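Local structure of biphenyl 2,3-Dioxygenase Beta Subunit (Sphingobium yanoikuyae, 2GBW) at residues I6-Y20 with V106-S120. The protein probably serves as the beta subunit of a ring-hydroxylating dioxygenase, an enzyme type that adds both atoms of dioxygen to aromatic rings such as biphenyl. Sequence-based numbering, arbitrary orientation.
Sequences IPVTPDVHYDIEAHY and VEAFEAGNGELDVLS
I16 lays its CD1 methyl on the methyl of A108, with I16 CD1 only 3.3 Å from A108 CB, tighter than usual for two carbons. The same CD1 also meets L116 CD1. The other branch, CG2, stands anti to the backbone N (chi1 of the CG1 branch -69°) and faces V106 CG1 and V118 CG1. Beyond A108, V8 continues the apolar layer: V8 CG1 lies 3.6 Å from A108 CB and also touches L116 CD2. One turn along the helix from I16, Y20 meets V106 CG2 with its ring edge at CD2, 4.0 Å away. Its hydroxyl end passes V118 CG1 and hydrogen-bonds D142; R140 makes a cation-pi contact with the ring. A water joins Y20 OH to V118 O and S120 OG.

H13 swings CG anti to its N (chi1 -171°), which carries the imidazole to the strand. H13 NE2 donates to V106 O at 3.1 Å; the oxygen lies in the ring plane, while the donor sits 48° out of the carbonyl plane. Y14 of a second subunit packs edge-to-face with this ring. A leucine here would probably leave V106 O without its side-chain donor and spoil the ring contact between subunits.

The start of the chain pairs along the outer edge of strand 98-112. E110 N donates to I6 O at 2.8 Å, and V8 N to A108 O at 3.1 Å. P7 and F109 form an antiparallel non-hydrogen-bonded pair, with P7 CG 4.0 Å from F109 CE1. E110 OE2 forms a salt bridge with R146 and, through water, reaches T9 N; T9 OG1 caps the helix at V12 N. A helix packed across a curved mixed sheet is typical of the NTF2-like fold of ring-hydroxylating dioxygenase beta subunits.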
loop_
_atom_site.group_PDB
_atom_site.type_symbol
_atom_site.label_atom_id
_atom_site.label_comp_id
_atom_site.label_asym_id
_atom_site.label_seq_id
_atom_site.Cartn_x
_atom_site.Cartn_y
_atom_site.Cartn_z
ATOM N N ILE B 6 -38.202 16.194 -12.096
ATOM C CA ILE B 6 -37.832 17.536 -12.579
ATOM C C ILE B 6 -36.495 18.064 -12.006
ATOM O O ILE B 6 -36.431 18.401 -10.832
ATOM C CB ILE B 6 -38.927 18.564 -12.208
ATOM C CG1 ILE B 6 -40.339 18.056 -12.574
ATOM C CG2 ILE B 6 -38.656 19.933 -12.867
ATOM C CD1 ILE B 6 -40.406 17.289 -13.863
ATOM N N PRO B 7 -35.434 18.173 -12.841
ATOM C CA PRO B 7 -34.227 18.807 -12.325
ATOM C C PRO B 7 -34.431 20.236 -11.927
ATOM O O PRO B 7 -35.309 20.941 -12.478
ATOM C CB PRO B 7 -33.260 18.732 -13.499
ATOM C CG PRO B 7 -33.755 17.510 -14.278
ATOM C CD PRO B 7 -35.239 17.751 -14.238
ATOM N N VAL B 8 -33.603 20.684 -10.993
ATOM C CA VAL B 8 -33.723 22.061 -10.488
ATOM C C VAL B 8 -33.218 23.078 -11.500
ATOM O O VAL B 8 -32.477 22.754 -12.442
ATOM C CB VAL B 8 -32.982 22.255 -9.154
ATOM C CG1 VAL B 8 -33.608 21.352 -8.074
ATOM C CG2 VAL B 8 -31.486 21.997 -9.349
ATOM N N THR B 9 -33.646 24.316 -11.322
ATOM C CA THR B 9 -33.117 25.389 -12.142
ATOM C C THR B 9 -31.638 25.603 -11.779
ATOM O O THR B 9 -31.184 25.208 -10.679
ATOM C CB THR B 9 -33.849 26.706 -11.933
ATOM O OG1 THR B 9 -33.452 27.259 -10.664
ATOM C CG2 THR B 9 -35.391 26.506 -12.030
ATOM N N PRO B 10 -30.862 26.215 -12.695
ATOM C CA PRO B 10 -29.463 26.545 -12.390
ATOM C C PRO B 10 -29.278 27.395 -11.117
ATOM O O PRO B 10 -28.327 27.136 -10.356
ATOM C CB PRO B 10 -29.007 27.322 -13.638
ATOM C CG PRO B 10 -29.870 26.734 -14.750
ATOM C CD PRO B 10 -31.222 26.657 -14.061
ATOM N N ASP B 11 -30.163 28.376 -10.887
ATOM C CA ASP B 11 -30.060 29.205 -9.674
ATOM C C ASP B 11 -30.271 28.363 -8.407
ATOM O O ASP B 11 -29.536 28.539 -7.423
ATOM C CB ASP B 11 -30.986 30.412 -9.727
ATOM C CG ASP B 11 -30.515 31.479 -10.705
ATOM O OD1 ASP B 11 -29.341 31.516 -11.136
ATOM O OD2 ASP B 11 -31.351 32.305 -11.110
ATOM N N VAL B 12 -31.232 27.437 -8.428
ATOM C CA VAL B 12 -31.451 26.596 -7.261
ATOM C C VAL B 12 -30.304 25.635 -7.132
ATOM O O VAL B 12 -29.815 25.392 -6.031
ATOM C CB VAL B 12 -32.786 25.843 -7.310
ATOM C CG1 VAL B 12 -32.814 24.753 -6.172
ATOM C CG2 VAL B 12 -33.912 26.867 -7.209
ATOM N N HIS B 13 -29.837 25.086 -8.260
ATOM C CA HIS B 13 -28.626 24.290 -8.227
ATOM C C HIS B 13 -27.438 24.976 -7.522
ATOM O O HIS B 13 -26.769 24.364 -6.695
ATOM C CB HIS B 13 -28.152 23.915 -9.630
ATOM C CG HIS B 13 -27.037 22.915 -9.601
ATOM N ND1 HIS B 13 -25.698 23.269 -9.480
ATOM C CD2 HIS B 13 -27.066 21.560 -9.593
ATOM C CE1 HIS B 13 -24.965 22.162 -9.453
ATOM N NE2 HIS B 13 -25.772 21.125 -9.545
ATOM N N TYR B 14 -27.166 26.222 -7.893
ATOM C CA TYR B 14 -26.084 26.987 -7.279
ATOM C C TYR B 14 -26.281 27.063 -5.774
ATOM O O TYR B 14 -25.358 26.828 -4.971
ATOM C CB TYR B 14 -26.027 28.426 -7.833
ATOM C CG TYR B 14 -24.924 29.172 -7.122
ATOM C CD1 TYR B 14 -23.616 29.123 -7.605
ATOM C CD2 TYR B 14 -25.166 29.867 -5.925
ATOM C CE1 TYR B 14 -22.595 29.777 -6.959
ATOM C CE2 TYR B 14 -24.140 30.543 -5.263
ATOM C CZ TYR B 14 -22.851 30.480 -5.778
ATOM O OH TYR B 14 -21.770 31.088 -5.154
ATOM N N ASP B 15 -27.505 27.334 -5.367
ATOM C CA ASP B 15 -27.777 27.494 -3.926
ATOM C C ASP B 15 -27.556 26.208 -3.136
ATOM O O ASP B 15 -27.065 26.239 -2.006
ATOM C CB ASP B 15 -29.181 28.005 -3.768
ATOM C CG ASP B 15 -29.310 29.466 -4.132
ATOM O OD1 ASP B 15 -28.295 30.192 -4.284
ATOM O OD2 ASP B 15 -30.455 29.891 -4.224
ATOM N N ILE B 16 -27.856 25.075 -3.748
ATOM C CA ILE B 16 -27.641 23.767 -3.101
ATOM C C ILE B 16 -26.150 23.476 -3.000
ATOM O O ILE B 16 -25.657 23.045 -1.983
ATOM C CB ILE B 16 -28.391 22.661 -3.874
ATOM C CG1 ILE B 16 -29.908 22.808 -3.733
ATOM C CG2 ILE B 16 -27.940 21.284 -3.350
ATOM C CD1 ILE B 16 -30.737 21.886 -4.741
ATOM N N GLU B 17 -25.394 23.737 -4.060
ATOM C CA GLU B 17 -23.950 23.602 -4.009
ATOM C C GLU B 17 -23.297 24.488 -2.920
ATOM O O GLU B 17 -22.359 24.038 -2.217
ATOM C CB GLU B 17 -23.371 23.925 -5.379
ATOM C CG GLU B 17 -23.659 22.805 -6.397
ATOM C CD GLU B 17 -22.435 22.079 -6.935
ATOM O OE1 GLU B 17 -21.448 21.844 -6.179
ATOM O OE2 GLU B 17 -22.504 21.707 -8.141
ATOM N N ALA B 18 -23.732 25.745 -2.835
ATOM C CA ALA B 18 -23.234 26.667 -1.842
ATOM C C ALA B 18 -23.543 26.188 -0.401
ATOM O O ALA B 18 -22.686 26.263 0.470
ATOM C CB ALA B 18 -23.814 28.066 -2.101
ATOM N N HIS B 19 -24.754 25.664 -0.179
ATOM C CA HIS B 19 -25.119 24.996 1.056
ATOM C C HIS B 19 -24.167 23.820 1.399
ATOM O O HIS B 19 -23.668 23.749 2.514
ATOM C CB HIS B 19 -26.563 24.458 0.971
ATOM C CG HIS B 19 -26.954 23.584 2.121
ATOM N ND1 HIS B 19 -27.468 24.094 3.298
ATOM C CD2 HIS B 19 -26.852 22.240 2.301
ATOM C CE1 HIS B 19 -27.676 23.097 4.139
ATOM N NE2 HIS B 19 -27.331 21.967 3.554
ATOM N N TYR B 20 -23.950 22.935 0.437
ATOM C CA TYR B 20 -23.039 21.813 0.622
ATOM C C TYR B 20 -21.598 22.260 0.893
ATOM O O TYR B 20 -20.924 21.671 1.729
ATOM C CB TYR B 20 -23.096 20.872 -0.580
ATOM C CG TYR B 20 -24.232 19.868 -0.576
ATOM C CD1 TYR B 20 -24.964 19.604 0.568
ATOM C CD2 TYR B 20 -24.562 19.174 -1.726
ATOM C CE1 TYR B 20 -25.995 18.676 0.559
ATOM C CE2 TYR B 20 -25.578 18.252 -1.738
ATOM C CZ TYR B 20 -26.297 18.008 -0.596
ATOM O OH TYR B 20 -27.313 17.089 -0.620
ATOM N N VAL B 106 -23.206 16.830 -7.919
ATOM C CA VAL B 106 -24.429 17.198 -7.214
ATOM C C VAL B 106 -25.552 17.296 -8.266
ATOM O O VAL B 106 -25.429 18.018 -9.237
ATOM C CB VAL B 106 -24.251 18.558 -6.497
ATOM C CG1 VAL B 106 -25.573 19.086 -5.922
ATOM C CG2 VAL B 106 -23.243 18.444 -5.401
ATOM N N GLU B 107 -26.626 16.522 -8.098
ATOM C CA GLU B 107 -27.768 16.597 -8.988
ATOM C C GLU B 107 -28.986 16.674 -8.105
ATOM O O GLU B 107 -29.204 15.814 -7.262
ATOM C CB GLU B 107 -27.847 15.391 -9.904
ATOM C CG GLU B 107 -26.779 15.389 -11.016
ATOM C CD GLU B 107 -26.946 14.182 -11.934
ATOM O OE1 GLU B 107 -26.608 13.071 -11.480
ATOM O OE2 GLU B 107 -27.357 14.344 -13.092
ATOM N N ALA B 108 -29.778 17.704 -8.315
ATOM C CA ALA B 108 -30.967 17.978 -7.512
ATOM C C ALA B 108 -32.234 17.942 -8.361
ATOM O O ALA B 108 -32.230 18.363 -9.538
ATOM C CB ALA B 108 -30.839 19.327 -6.852
ATOM N N PHE B 109 -33.330 17.494 -7.743
ATOM C CA PHE B 109 -34.605 17.273 -8.440
ATOM C C PHE B 109 -35.693 17.772 -7.521
ATOM O O PHE B 109 -35.642 17.530 -6.337
ATOM C CB PHE B 109 -34.846 15.776 -8.712
ATOM C CG PHE B 109 -33.756 15.111 -9.545
ATOM C CD1 PHE B 109 -33.851 15.116 -10.931
ATOM C CD2 PHE B 109 -32.646 14.565 -8.962
ATOM C CE1 PHE B 109 -32.901 14.543 -11.715
ATOM C CE2 PHE B 109 -31.649 13.970 -9.761
ATOM C CZ PHE B 109 -31.795 13.985 -11.153
ATOM N N GLU B 110 -36.678 18.499 -8.069
ATOM C CA GLU B 110 -37.840 18.980 -7.276
ATOM C C GLU B 110 -38.728 17.774 -6.941
ATOM O O GLU B 110 -39.175 17.045 -7.849
ATOM C CB GLU B 110 -38.627 20.047 -8.062
ATOM C CG GLU B 110 -37.875 21.392 -8.327
ATOM C CD GLU B 110 -37.692 22.300 -7.072
ATOM O OE1 GLU B 110 -38.429 22.136 -6.063
ATOM O OE2 GLU B 110 -36.842 23.240 -7.123
ATOM N N ALA B 111 -39.036 17.562 -5.671
ATOM C CA ALA B 111 -39.563 16.246 -5.248
ATOM C C ALA B 111 -40.999 16.319 -4.768
ATOM O O ALA B 111 -41.599 15.309 -4.398
ATOM C CB ALA B 111 -38.708 15.664 -4.174
ATOM N N GLY B 112 -41.540 17.514 -4.733
ATOM C CA GLY B 112 -42.880 17.713 -4.235
ATOM C C GLY B 112 -42.878 18.260 -2.824
ATOM O O GLY B 112 -41.935 18.016 -2.047
ATOM N N ASN B 113 -43.947 19.001 -2.514
ATOM C CA ASN B 113 -44.061 19.732 -1.255
ATOM C C ASN B 113 -42.902 20.732 -1.000
ATOM O O ASN B 113 -42.551 21.001 0.151
ATOM C CB ASN B 113 -44.145 18.731 -0.084
ATOM C CG ASN B 113 -44.662 19.372 1.180
ATOM O OD1 ASN B 113 -45.503 20.256 1.105
ATOM N ND2 ASN B 113 -44.143 18.956 2.346
ATOM N N GLY B 114 -42.288 21.250 -2.061
ATOM C CA GLY B 114 -41.127 22.141 -1.923
ATOM C C GLY B 114 -39.824 21.446 -1.536
ATOM O O GLY B 114 -38.790 22.109 -1.315
ATOM N N GLU B 115 -39.849 20.120 -1.470
ATOM C CA GLU B 115 -38.692 19.375 -0.991
ATOM C C GLU B 115 -37.849 19.016 -2.192
ATOM O O GLU B 115 -38.351 19.042 -3.330
ATOM C CB GLU B 115 -39.143 18.115 -0.253
ATOM C CG GLU B 115 -40.249 18.437 0.806
ATOM C CD GLU B 115 -40.870 17.190 1.450
ATOM O OE1 GLU B 115 -40.693 16.057 0.918
ATOM O OE2 GLU B 115 -41.526 17.340 2.507
ATOM N N LEU B 116 -36.577 18.733 -1.929
ATOM C CA LEU B 116 -35.583 18.474 -2.976
ATOM C C LEU B 116 -34.928 17.149 -2.738
ATOM O O LEU B 116 -34.491 16.865 -1.623
ATOM C CB LEU B 116 -34.513 19.558 -2.979
ATOM C CG LEU B 116 -35.003 20.958 -3.314
ATOM C CD1 LEU B 116 -33.974 21.936 -2.813
ATOM C CD2 LEU B 116 -35.215 21.014 -4.813
ATOM N N ASP B 117 -34.845 16.342 -3.786
ATOM C CA ASP B 117 -34.067 15.126 -3.761
ATOM C C ASP B 117 -32.743 15.463 -4.383
ATOM O O ASP B 117 -32.678 15.911 -5.531
ATOM C CB ASP B 117 -34.716 14.004 -4.573
ATOM C CG ASP B 117 -36.002 13.474 -3.941
ATOM O OD1 ASP B 117 -36.062 13.373 -2.709
ATOM O OD2 ASP B 117 -36.940 13.132 -4.695
ATOM N N VAL B 118 -31.685 15.185 -3.637
ATOM C CA VAL B 118 -30.305 15.541 -4.015
ATOM C C VAL B 118 -29.319 14.376 -3.925
ATOM O O VAL B 118 -29.075 13.778 -2.851
ATOM C CB VAL B 118 -29.785 16.747 -3.191
ATOM C CG1 VAL B 118 -28.455 17.281 -3.788
ATOM C CG2 VAL B 118 -30.866 17.850 -3.097
ATOM N N LEU B 119 -28.715 14.075 -5.070
ATOM C CA LEU B 119 -27.661 13.088 -5.202
ATOM C C LEU B 119 -26.291 13.786 -5.230
ATOM O O LEU B 119 -26.112 14.841 -5.823
ATOM C CB LEU B 119 -27.844 12.297 -6.485
ATOM C CG LEU B 119 -29.199 11.612 -6.664
ATOM C CD1 LEU B 119 -29.336 11.136 -8.120
ATOM C CD2 LEU B 119 -29.310 10.475 -5.671
ATOM N N SER B 120 -25.300 13.169 -4.618
ATOM C CA SER B 120 -23.924 13.655 -4.730
ATOM C C SER B 120 -22.925 12.497 -4.487
ATOM O O SER B 120 -23.261 11.503 -3.820
ATOM C CB SER B 120 -23.711 14.829 -3.769
ATOM O OG SER B 120 -23.972 14.419 -2.442
HETATM O O HOH W 1 -35.965 24.372 -9.434
HETATM O O HOH W 2 -21.472 19.145 -8.437
HETATM O O HOH W 3 -26.566 14.696 -1.862
#